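Local coordinates for protein NADPH-quinone reductase (Pediococcus pentosaceus ATCC 25745, PDB 3HA2) that probably passes electrons from NAD(P)H to quinones through an FMN cofactor held by its flavodoxin-like domain, at residues G96-T101 against L140-F145; L4-H9 against I55-P60; S15-F20 against Q144-E149; P19-A24 against R155-Y160. One frame throughout, in Å; residues are numbered along the deposited sequence.

Contact 1: G96-T101 against L140-F145; sequences GIVVST and LAVHQF
Val98 to Thr101 run beside Leu140 to His143 as neighbouring parallel strands. Their axes approach to 4.6 Å and their directions differ by 17°. The register is even: Val98 pairs with Leu140, Val99 with Ala141, Ser100 with Val142 and Thr101 with His143. Five backbone hydrogen bonds make the ladder. Leu140 N gives to Ile97 O at 2.8 Å, and Leu140 O receives Val99 N. Val99 O then takes Val142 N, and Val142 O takes Thr101 N. The ladder outlasts the second strand by one residue, because Gln144 N still bonds Thr101 O at 2.8 Å. A water donates to Thr101 O and accepts from Phe145 N, its oxygen 2.8 Å from that N, which ties the start of the following loop to the strand end.

Val98, Ser100, Leu140 and Val142 share one face. Val98 and Leu140 lie side by side, with Val98 CG2 4.2 Å from Leu140 CB. Val98 CG1 lies opposite the backbone N (chi1 179°), which turns this methyl to Val142 CG2 at 3.9 Å. Tyr160, Tyr163 and Leu156 of helix 150-165 cover this face. On the other face Val99 CG1 meets Ala141 CB at 4.3 Å, and Thr101 packs on Leu61 and Phe108. The amide of Gln144 is held by Gly102, since NE2 bonds its O.

The chemistry is divided plainly. Main-chain bonds fasten strand 135-143, outermost in this chain, to its inner neighbour, while Val98, Leu140 and Val142 carbons pack toward helix 150-165 on one face.

Contact 2: L4-H9 against I55-P60; sequences LIIVAH and IILEFP
Ile6 is bonded to the strand of Ile56 and Glu58 through both its N and its O. Its N gives to Ile56 O at 2.8 Å, and its O receives Glu58 N at 2.8 Å. Leu4 O takes Ile56 N in an almost straight bond (176° at the hydrogen). Ala8 N gives to Glu58 O, one residue past the end of the first strand. The two strands are parallel, with axes 4.7 Å apart at 23°.

Ile6 and Leu57 lie side by side, and Leu57 CD2 touches Ile6 CG1 at 3.8 Å. On the opposite face the Glu58 side chain sets out directly away from its own N (chi1 180°) and stays extended. This carries its carboxylate across Ile5, where Glu58 OE1 is 3.3 Å from Ile5 CG2. At the strand ends His9 and Pro60 cross at about a right angle, with His9 ND1 4.0 Å from Pro60 CG. Ala8 O is buried beside Pro60 CD, at 3.7 Å, and has no polar partner in the model.

A second shell fixes these groups. Tyr160 OH bonds Glu58 OE1, so the buried carboxylate is tied to helix 150-165. Trp73 of helix 68-77 packs on Ile6 and Leu57, and Leu70 covers Ala8 and Phe59. Strand 31-35 bonds the far edge of 4-7.

These are neighbouring inner strands of the five-stranded parallel sheet of a flavodoxin-like fold, with strand order 2-1-3-4-5. His9 lies near a sulfate at the end of the first strand, where flavodoxins commonly hold the FMN phosphate.

Contact 3: S15-F20 against Q144-E149; sequences SNTQPF and QFLYLE. With SO4 (sulfate ion), chain C.
Leu146 spreads over Asn16, Thr17 and Phe20 and has the most surface buried here. Its CG rests on Thr17 CG2 at 3.6 Å, the two side chains crossing at about a right angle. One methyl of Leu146, CD1, meets Asn16 CB at 3.6 Å. The other, CD2, reaches Phe20 CE2 at 3.9 Å.

Phe145 comes next. Its ring swings to the side opposite its own N (chi1 179°), reaches Phe20 and offers an edge to the face of that ring. The T-shaped pair has centroids 5.1 Å apart and planes at 65°. CE2 of Phe145 sits over the rim of the Phe20 ring, 3.6 Å from Phe20 CG. Phe21, Leu156 and Leu157 also pack around Phe145. Replacing Phe20 with an alanine would probably open a gap beside the Phe145 edge and leave Leu146 CD2 without its aromatic neighbour.

Thr17 serves two sides. Its methyl lies against Leu146, while its OG1 bonds O1 of a sulfate at 2.7 Å. Ser15 OG is modelled doubtfully close to the same oxygen. Asn16 N gives to sulfate O2 at 3.1 Å. Ser15 OG also accepts Gln18 N at 3.0 Å, capping the start of helix 18-25.

The contact is therefore apolar between the start of helix 18-25 with its leading turn and the loop after strand 135-143, and polar along its sulfate side. The ion probably came from the crystallisation liquor. Held by Asn16 N and the Thr17 hydroxyl at a helix start, it is consistent with the phosphate site that FMN would use in this family.

Contact 4: P19-A24 against R155-Y160; sequences PFFKAA and RLLVAY
This is helix-on-helix packing on one face of the flavodoxin-like sheet, built round Phe21 and Tyr160. Helix 18-25 follows the first strand, and helix 150-165 follows the last. Their short axes pass 9.9 Å apart with a signed crossing angle of -53°. No hydrogen bond spans these two segments, so side-chain carbons do the work.

Phe21 buries the most surface. Leu157 CD2 stands almost straight above the centre of its ring in a CH-pi contact, 3.9 Å from the centroid. Leu156 CD2 comes obliquely to Phe21 CZ at 3.6 Å. Leu157 also serves Phe20, with Leu157 CD1 4.2 Å from Phe20 CB. Ala24 adds its CB at the edge of the tyrosine ring, 4.1 Å from Tyr160 CD2.

The first torsion of Tyr160, 178°, sends the ring away from its own N toward helix 18-25 and brings the ring face to the edge of Phe21. Its OH continues past Phe21 CB to bond Glu58 OE1 of the sheet. A phenylalanine in its place would keep the ring but would probably leave the buried Glu58 carboxylate without its hydroxyl mate. Ala24 O is bonded by Gln161 NE2, one residue further along the second helix. Val142 of strand 135-143 packs on Phe21 and Leu156.

Phe21 and Tyr160 make a T-shaped pair, with centroids 4.6 Å apart and planes at 85°. The edge belongs to Phe21: its CD1 lies over the centre of the Tyr160 ring, 3.5 Å from Tyr160 CG.

All four contacts belong to the flavodoxin-like domain, which this chain represents out of a longer protein. Contacts 1 and 2 lie in one parallel sheet, their centres about 10 Å apart, and are joined directly because strands 54-60 and 94-101 are neighbours. Contact 2 closes before contact 1 opens along the chain. Contacts 3 and 4 both use helix 18-25, and their centres are about 9 Å apart. Contact 4 encloses contact 1 in its loop. Contact 3 shares Gln144 and Phe145 with contact 1. Glu58 and Tyr160 link contacts 2 and 4. The first and last helices of the chain thus meet on one face of the sheet.

Contact 1: G96-T101 against L140-F145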
# COMPACT_ATOMS: atom_id res chain seq x y z
N GLY A 96 6.39 -6.86 -13.00
CA GLY A 96 6.46 -8.07 -12.18
C GLY A 96 6.62 -7.71 -10.72
O GLY A 96 7.06 -6.61 -10.37
N ILE A 97 6.29 -8.66 -9.86
CA ILE A 97 6.34 -8.48 -8.42
C ILE A 97 7.03 -9.70 -7.83
O ILE A 97 6.58 -10.84 -8.06
CB ILE A 97 4.90 -8.37 -7.82
CG1 ILE A 97 4.14 -7.17 -8.43
CG2 ILE A 97 4.96 -8.34 -6.26
CD1 ILE A 97 4.70 -5.81 -8.08
N VAL A 98 8.13 -9.48 -7.11
CA VAL A 98 8.74 -10.55 -6.31
C VAL A 98 8.52 -10.18 -4.84
O VAL A 98 9.22 -9.32 -4.31
CB VAL A 98 10.25 -10.72 -6.62
CG1 VAL A 98 10.88 -11.85 -5.74
CG2 VAL A 98 10.42 -11.07 -8.12
N VAL A 99 7.51 -10.79 -4.21
CA VAL A 99 7.10 -10.41 -2.86
C VAL A 99 7.42 -11.51 -1.86
O VAL A 99 7.03 -12.65 -2.06
CB VAL A 99 5.58 -9.98 -2.80
CG1 VAL A 99 4.64 -11.09 -3.36
CG2 VAL A 99 5.20 -9.58 -1.38
N SER A 100 8.17 -11.17 -0.82
CA SER A 100 8.59 -12.18 0.13
C SER A 100 7.80 -12.04 1.43
O SER A 100 7.41 -10.92 1.81
CB SER A 100 10.11 -12.14 0.34
OG SER A 100 10.48 -10.89 0.88
N THR A 101 7.50 -13.17 2.06
CA THR A 101 6.75 -13.17 3.31
C THR A 101 7.44 -14.13 4.29
O THR A 101 8.10 -15.05 3.88
CB THR A 101 5.26 -13.63 3.13
OG1 THR A 101 5.18 -15.06 3.16
CG2 THR A 101 4.66 -13.14 1.83
N LEU A 140 5.52 -13.41 -8.41
CA LEU A 140 6.42 -14.43 -7.84
C LEU A 140 6.40 -14.25 -6.32
O LEU A 140 7.05 -13.35 -5.79
CB LEU A 140 7.85 -14.32 -8.41
CG LEU A 140 8.83 -15.38 -7.87
CD1 LEU A 140 8.28 -16.77 -8.09
CD2 LEU A 140 10.16 -15.24 -8.58
N ALA A 141 5.62 -15.09 -5.63
CA ALA A 141 5.55 -15.01 -4.16
C ALA A 141 6.61 -15.92 -3.55
O ALA A 141 6.77 -17.08 -3.97
CB ALA A 141 4.14 -15.37 -3.65
N VAL A 142 7.34 -15.39 -2.57
CA VAL A 142 8.47 -16.08 -1.96
C VAL A 142 8.16 -16.20 -0.47
O VAL A 142 8.29 -15.24 0.27
CB VAL A 142 9.78 -15.30 -2.20
CG1 VAL A 142 10.97 -15.97 -1.52
CG2 VAL A 142 10.05 -15.12 -3.70
N HIS A 143 7.79 -17.41 -0.04
CA HIS A 143 7.33 -17.63 1.33
C HIS A 143 8.38 -18.36 2.17
O HIS A 143 8.73 -19.50 1.87
CB HIS A 143 6.03 -18.42 1.31
CG HIS A 143 4.88 -17.71 0.68
ND1 HIS A 143 4.36 -18.09 -0.54
CD2 HIS A 143 4.14 -16.67 1.11
CE1 HIS A 143 3.34 -17.30 -0.84
NE2 HIS A 143 3.18 -16.44 0.15
N GLN A 144 8.88 -17.68 3.20
CA GLN A 144 9.82 -18.26 4.20
C GLN A 144 11.11 -18.75 3.55
O GLN A 144 11.61 -19.84 3.85
CB GLN A 144 9.15 -19.36 5.02
CG GLN A 144 7.93 -18.86 5.82
CD GLN A 144 7.24 -19.95 6.65
OE1 GLN A 144 7.20 -21.12 6.28
NE2 GLN A 144 6.70 -19.54 7.79
N PHE A 145 11.66 -17.91 2.67
CA PHE A 145 12.81 -18.33 1.87
C PHE A 145 13.93 -18.92 2.71
O PHE A 145 14.50 -19.95 2.34
CB PHE A 145 13.37 -17.19 1.04
CG PHE A 145 14.56 -17.59 0.23
CD1 PHE A 145 14.40 -18.20 -1.01
CD2 PHE A 145 15.85 -17.39 0.72
CE1 PHE A 145 15.52 -18.59 -1.76
CE2 PHE A 145 16.96 -17.80 -0.02
CZ PHE A 145 16.79 -18.41 -1.26
O HOH W 1 10.79 -15.23 2.26

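Contact 2: L4-H9 against I55-P60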
# COMPACT_ATOMS: atom_id res chain seq x y z
N LEU A 4 14.75 -4.35 -15.20
CA LEU A 4 15.12 -3.53 -14.07
C LEU A 4 14.48 -4.12 -12.83
O LEU A 4 13.26 -4.28 -12.77
CB LEU A 4 14.59 -2.09 -14.28
CG LEU A 4 14.83 -1.07 -13.15
CD1 LEU A 4 16.33 -0.87 -12.87
CD2 LEU A 4 14.15 0.26 -13.50
N ILE A 5 15.31 -4.44 -11.84
CA ILE A 5 14.80 -4.96 -10.57
C ILE A 5 14.93 -3.86 -9.51
O ILE A 5 16.03 -3.50 -9.10
CB ILE A 5 15.51 -6.25 -10.15
CG1 ILE A 5 15.44 -7.29 -11.29
CG2 ILE A 5 14.87 -6.83 -8.87
CD1 ILE A 5 16.29 -8.51 -11.01
N ILE A 6 13.77 -3.34 -9.08
CA ILE A 6 13.69 -2.33 -8.02
C ILE A 6 13.65 -3.07 -6.69
O ILE A 6 12.64 -3.71 -6.35
CB ILE A 6 12.41 -1.47 -8.12
CG1 ILE A 6 12.26 -0.83 -9.51
CG2 ILE A 6 12.40 -0.40 -7.00
CD1 ILE A 6 13.43 0.04 -9.93
N VAL A 7 14.75 -3.00 -5.96
CA VAL A 7 14.93 -3.76 -4.73
C VAL A 7 14.58 -2.85 -3.57
O VAL A 7 15.37 -1.98 -3.19
CB VAL A 7 16.36 -4.31 -4.61
CG1 VAL A 7 16.55 -5.13 -3.33
CG2 VAL A 7 16.69 -5.15 -5.83
N ALA A 8 13.39 -3.06 -3.03
CA ALA A 8 12.84 -2.18 -2.00
C ALA A 8 12.79 -2.87 -0.66
O ALA A 8 11.76 -2.88 0.00
CB ALA A 8 11.45 -1.68 -2.40
N HIS A 9 13.89 -3.51 -0.27
CA HIS A 9 14.01 -4.00 1.10
C HIS A 9 14.50 -2.82 1.93
O HIS A 9 15.51 -2.20 1.56
CB HIS A 9 14.96 -5.17 1.19
CG HIS A 9 14.97 -5.83 2.53
ND1 HIS A 9 14.40 -7.07 2.75
CD2 HIS A 9 15.45 -5.42 3.73
CE1 HIS A 9 14.55 -7.39 4.03
NE2 HIS A 9 15.18 -6.41 4.64
N ILE A 55 9.95 -4.50 -15.63
CA ILE A 55 10.21 -3.81 -14.38
C ILE A 55 9.68 -4.73 -13.29
O ILE A 55 8.49 -5.06 -13.27
CB ILE A 55 9.46 -2.44 -14.28
CG1 ILE A 55 9.53 -1.60 -15.59
CG2 ILE A 55 9.95 -1.65 -13.06
CD1 ILE A 55 10.94 -1.26 -16.11
N ILE A 56 10.57 -5.14 -12.40
CA ILE A 56 10.20 -6.02 -11.31
C ILE A 56 10.33 -5.27 -9.99
O ILE A 56 11.36 -4.67 -9.71
CB ILE A 56 11.05 -7.29 -11.33
CG1 ILE A 56 10.66 -8.16 -12.53
CG2 ILE A 56 10.94 -8.04 -10.01
CD1 ILE A 56 11.67 -9.25 -12.87
N LEU A 57 9.27 -5.28 -9.20
CA LEU A 57 9.36 -4.68 -7.88
C LEU A 57 9.54 -5.80 -6.88
O LEU A 57 8.72 -6.72 -6.81
CB LEU A 57 8.10 -3.90 -7.54
CG LEU A 57 7.62 -2.92 -8.61
CD1 LEU A 57 6.36 -2.21 -8.07
CD2 LEU A 57 8.70 -1.91 -9.03
N GLU A 58 10.63 -5.71 -6.13
CA GLU A 58 11.07 -6.78 -5.24
C GLU A 58 11.09 -6.27 -3.79
O GLU A 58 11.90 -5.40 -3.41
CB GLU A 58 12.47 -7.25 -5.67
CG GLU A 58 13.05 -8.35 -4.83
CD GLU A 58 14.15 -9.10 -5.52
OE1 GLU A 58 14.12 -9.22 -6.77
OE2 GLU A 58 15.05 -9.60 -4.81
N PHE A 59 10.20 -6.83 -2.96
CA PHE A 59 10.04 -6.30 -1.61
C PHE A 59 9.46 -7.32 -0.63
O PHE A 59 8.81 -8.28 -1.05
CB PHE A 59 9.13 -5.06 -1.66
CG PHE A 59 7.75 -5.31 -2.28
CD1 PHE A 59 7.53 -5.16 -3.66
CD2 PHE A 59 6.68 -5.70 -1.48
CE1 PHE A 59 6.26 -5.40 -4.22
CE2 PHE A 59 5.40 -5.93 -2.03
CZ PHE A 59 5.20 -5.78 -3.41
N PRO A 60 9.68 -7.10 0.68
CA PRO A 60 9.01 -7.91 1.70
C PRO A 60 7.60 -7.39 1.98
O PRO A 60 7.33 -6.19 1.90
CB PRO A 60 9.91 -7.72 2.92
CG PRO A 60 10.46 -6.34 2.76
CD PRO A 60 10.61 -6.12 1.26

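Contact 3: S15-F20 against Q144-E149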
# COMPACT_ATOMS: atom_id res chain seq x y z
N SER A 15 19.63 -7.52 5.31
CA SER A 15 18.87 -8.64 4.73
C SER A 15 19.69 -9.91 4.54
O SER A 15 20.80 -9.87 4.00
CB SER A 15 18.26 -8.22 3.39
OG SER A 15 17.66 -9.32 2.72
N ASN A 16 19.15 -11.05 4.98
CA ASN A 16 19.80 -12.34 4.73
C ASN A 16 19.30 -13.02 3.45
O ASN A 16 19.92 -13.94 2.94
CB ASN A 16 19.61 -13.30 5.92
CG ASN A 16 20.51 -12.97 7.10
OD1 ASN A 16 20.03 -12.85 8.23
ND2 ASN A 16 21.80 -12.82 6.85
N THR A 17 18.16 -12.56 2.95
CA THR A 17 17.55 -13.19 1.77
C THR A 17 18.03 -12.58 0.46
O THR A 17 18.31 -13.30 -0.50
CB THR A 17 16.02 -13.06 1.79
OG1 THR A 17 15.67 -11.67 1.75
CG2 THR A 17 15.43 -13.69 3.03
N GLN A 18 18.15 -11.25 0.44
CA GLN A 18 18.46 -10.52 -0.79
C GLN A 18 19.80 -10.83 -1.47
O GLN A 18 19.86 -10.88 -2.70
CB GLN A 18 18.23 -9.02 -0.59
CG GLN A 18 16.77 -8.71 -0.33
CD GLN A 18 15.88 -9.33 -1.38
OE1 GLN A 18 15.81 -8.84 -2.50
NE2 GLN A 18 15.20 -10.43 -1.03
N PRO A 19 20.88 -11.08 -0.68
CA PRO A 19 22.09 -11.51 -1.38
C PRO A 19 21.91 -12.76 -2.25
O PRO A 19 22.60 -12.89 -3.26
CB PRO A 19 23.09 -11.78 -0.24
CG PRO A 19 22.59 -10.96 0.89
CD PRO A 19 21.11 -10.99 0.78
N PHE A 20 21.00 -13.66 -1.86
CA PHE A 20 20.75 -14.88 -2.65
C PHE A 20 20.21 -14.50 -4.03
O PHE A 20 20.59 -15.09 -5.04
CB PHE A 20 19.71 -15.79 -1.97
CG PHE A 20 20.22 -16.55 -0.78
CD1 PHE A 20 20.72 -17.84 -0.93
CD2 PHE A 20 20.12 -16.02 0.51
CE1 PHE A 20 21.18 -18.57 0.17
CE2 PHE A 20 20.57 -16.74 1.62
CZ PHE A 20 21.10 -18.02 1.45
N GLN A 144 8.88 -17.68 3.20
CA GLN A 144 9.82 -18.26 4.20
C GLN A 144 11.11 -18.75 3.55
O GLN A 144 11.61 -19.84 3.85
CB GLN A 144 9.15 -19.36 5.02
CG GLN A 144 7.93 -18.86 5.82
CD GLN A 144 7.24 -19.95 6.65
OE1 GLN A 144 7.20 -21.12 6.28
NE2 GLN A 144 6.70 -19.54 7.79
N PHE A 145 11.66 -17.91 2.67
CA PHE A 145 12.81 -18.33 1.87
C PHE A 145 13.93 -18.92 2.71
O PHE A 145 14.50 -19.95 2.34
CB PHE A 145 13.37 -17.19 1.04
CG PHE A 145 14.56 -17.59 0.23
CD1 PHE A 145 14.40 -18.20 -1.01
CD2 PHE A 145 15.85 -17.39 0.72
CE1 PHE A 145 15.52 -18.59 -1.76
CE2 PHE A 145 16.96 -17.80 -0.02
CZ PHE A 145 16.79 -18.41 -1.26
N LEU A 146 14.26 -18.27 3.81
CA LEU A 146 15.41 -18.71 4.62
C LEU A 146 15.19 -20.03 5.34
O LEU A 146 16.15 -20.66 5.76
CB LEU A 146 15.81 -17.64 5.65
CG LEU A 146 16.49 -16.37 5.12
CD1 LEU A 146 16.69 -15.41 6.28
CD2 LEU A 146 17.82 -16.68 4.43
N TYR A 147 13.92 -20.43 5.47
CA TYR A 147 13.55 -21.67 6.15
C TYR A 147 13.53 -22.87 5.21
O TYR A 147 13.59 -24.02 5.65
CB TYR A 147 12.19 -21.53 6.88
CG TYR A 147 11.75 -22.82 7.51
CD1 TYR A 147 12.41 -23.32 8.64
CD2 TYR A 147 10.72 -23.60 6.95
CE1 TYR A 147 12.04 -24.53 9.21
CE2 TYR A 147 10.36 -24.83 7.51
CZ TYR A 147 11.02 -25.27 8.65
OH TYR A 147 10.69 -26.48 9.21
N LEU A 148 13.48 -22.61 3.90
CA LEU A 148 13.35 -23.69 2.90
C LEU A 148 14.60 -24.56 2.90
O LEU A 148 15.69 -24.05 3.13
CB LEU A 148 13.15 -23.11 1.50
CG LEU A 148 11.99 -22.16 1.22
CD1 LEU A 148 12.11 -21.65 -0.22
CD2 LEU A 148 10.64 -22.83 1.45
N GLU A 149 14.43 -25.85 2.61
CA GLU A 149 15.57 -26.74 2.41
C GLU A 149 16.43 -26.21 1.28
O GLU A 149 15.90 -25.59 0.34
CB GLU A 149 15.12 -28.17 2.09
CG GLU A 149 14.36 -28.83 3.22
CD GLU A 149 14.33 -30.34 3.11
OE1 GLU A 149 15.41 -30.98 3.04
OE2 GLU A 149 13.21 -30.90 3.13
S SO4 C . 15.24 -10.65 5.33
O1 SO4 C . 15.78 -10.21 4.04
O2 SO4 C . 16.27 -11.41 6.03
O3 SO4 C . 14.89 -9.48 6.13
O4 SO4 C . 14.06 -11.46 5.10

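Contact 4: P19-A24 against R155-Y160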
# COMPACT_ATOMS: atom_id res chain seq x y z
N PRO A 19 20.88 -11.08 -0.68
CA PRO A 19 22.09 -11.51 -1.38
C PRO A 19 21.91 -12.76 -2.25
O PRO A 19 22.60 -12.89 -3.26
CB PRO A 19 23.09 -11.78 -0.24
CG PRO A 19 22.59 -10.96 0.89
CD PRO A 19 21.11 -10.99 0.78
N PHE A 20 21.00 -13.66 -1.86
CA PHE A 20 20.75 -14.88 -2.65
C PHE A 20 20.21 -14.50 -4.03
O PHE A 20 20.59 -15.09 -5.04
CB PHE A 20 19.71 -15.79 -1.97
CG PHE A 20 20.22 -16.55 -0.78
CD1 PHE A 20 20.72 -17.84 -0.93
CD2 PHE A 20 20.12 -16.02 0.51
CE1 PHE A 20 21.18 -18.57 0.17
CE2 PHE A 20 20.57 -16.74 1.62
CZ PHE A 20 21.10 -18.02 1.45
N PHE A 21 19.29 -13.54 -4.04
CA PHE A 21 18.61 -13.11 -5.26
C PHE A 21 19.57 -12.29 -6.15
O PHE A 21 19.61 -12.47 -7.36
CB PHE A 21 17.34 -12.34 -4.90
CG PHE A 21 16.24 -13.24 -4.37
CD1 PHE A 21 15.25 -13.71 -5.22
CD2 PHE A 21 16.25 -13.67 -3.05
CE1 PHE A 21 14.26 -14.57 -4.76
CE2 PHE A 21 15.26 -14.54 -2.58
CZ PHE A 21 14.26 -14.98 -3.44
N LYS A 22 20.36 -11.43 -5.52
CA LYS A 22 21.33 -10.64 -6.26
C LYS A 22 22.31 -11.60 -6.92
O LYS A 22 22.57 -11.51 -8.12
CB LYS A 22 22.04 -9.65 -5.32
CG LYS A 22 23.07 -8.71 -5.97
CD LYS A 22 23.85 -7.97 -4.87
CE LYS A 22 24.58 -6.73 -5.35
NZ LYS A 22 25.54 -7.00 -6.45
N ALA A 23 22.82 -12.57 -6.15
CA ALA A 23 23.79 -13.52 -6.69
C ALA A 23 23.21 -14.31 -7.86
O ALA A 23 23.93 -14.67 -8.78
CB ALA A 23 24.31 -14.47 -5.60
N ALA A 24 21.90 -14.55 -7.82
CA ALA A 24 21.23 -15.39 -8.82
C ALA A 24 21.15 -14.75 -10.21
O ALA A 24 21.08 -15.45 -11.22
CB ALA A 24 19.84 -15.78 -8.33
N ARG A 155 15.61 -24.25 -6.26
CA ARG A 155 14.52 -24.26 -7.25
C ARG A 155 13.83 -22.91 -7.38
O ARG A 155 13.49 -22.46 -8.48
CB ARG A 155 13.46 -25.32 -6.92
CG ARG A 155 13.92 -26.76 -7.16
CD ARG A 155 12.74 -27.75 -7.07
NE ARG A 155 12.22 -27.87 -5.71
CZ ARG A 155 12.67 -28.74 -4.80
NH1 ARG A 155 13.65 -29.58 -5.10
NH2 ARG A 155 12.13 -28.76 -3.59
N LEU A 156 13.62 -22.26 -6.25
CA LEU A 156 12.95 -20.98 -6.24
C LEU A 156 13.86 -19.95 -6.95
O LEU A 156 13.39 -19.10 -7.71
CB LEU A 156 12.64 -20.57 -4.80
CG LEU A 156 11.85 -19.30 -4.55
CD1 LEU A 156 11.13 -19.43 -3.22
CD2 LEU A 156 12.75 -18.07 -4.58
N LEU A 157 15.17 -20.07 -6.73
CA LEU A 157 16.13 -19.16 -7.36
C LEU A 157 16.20 -19.30 -8.89
O LEU A 157 16.35 -18.30 -9.57
CB LEU A 157 17.52 -19.23 -6.69
CG LEU A 157 17.56 -18.66 -5.25
CD1 LEU A 157 18.87 -19.00 -4.55
CD2 LEU A 157 17.30 -17.13 -5.23
N VAL A 158 16.04 -20.52 -9.40
CA VAL A 158 15.87 -20.78 -10.84
C VAL A 158 14.58 -20.15 -11.40
O VAL A 158 14.59 -19.57 -12.50
CB VAL A 158 15.88 -22.31 -11.15
CG1 VAL A 158 15.57 -22.57 -12.61
CG2 VAL A 158 17.23 -22.92 -10.78
N ALA A 159 13.48 -20.26 -10.66
CA ALA A 159 12.23 -19.60 -11.05
C ALA A 159 12.44 -18.09 -11.10
O ALA A 159 11.94 -17.42 -12.00
CB ALA A 159 11.09 -19.97 -10.08
N TYR A 160 13.19 -17.58 -10.14
CA TYR A 160 13.52 -16.15 -10.08
C TYR A 160 14.34 -15.69 -11.29
O TYR A 160 14.04 -14.65 -11.91
CB TYR A 160 14.27 -15.87 -8.77
CG TYR A 160 14.73 -14.43 -8.59
CD1 TYR A 160 13.81 -13.41 -8.36
CD2 TYR A 160 16.09 -14.11 -8.64
CE1 TYR A 160 14.24 -12.08 -8.19
CE2 TYR A 160 16.53 -12.79 -8.47
CZ TYR A 160 15.60 -11.78 -8.24
OH TYR A 160 16.04 -10.49 -8.05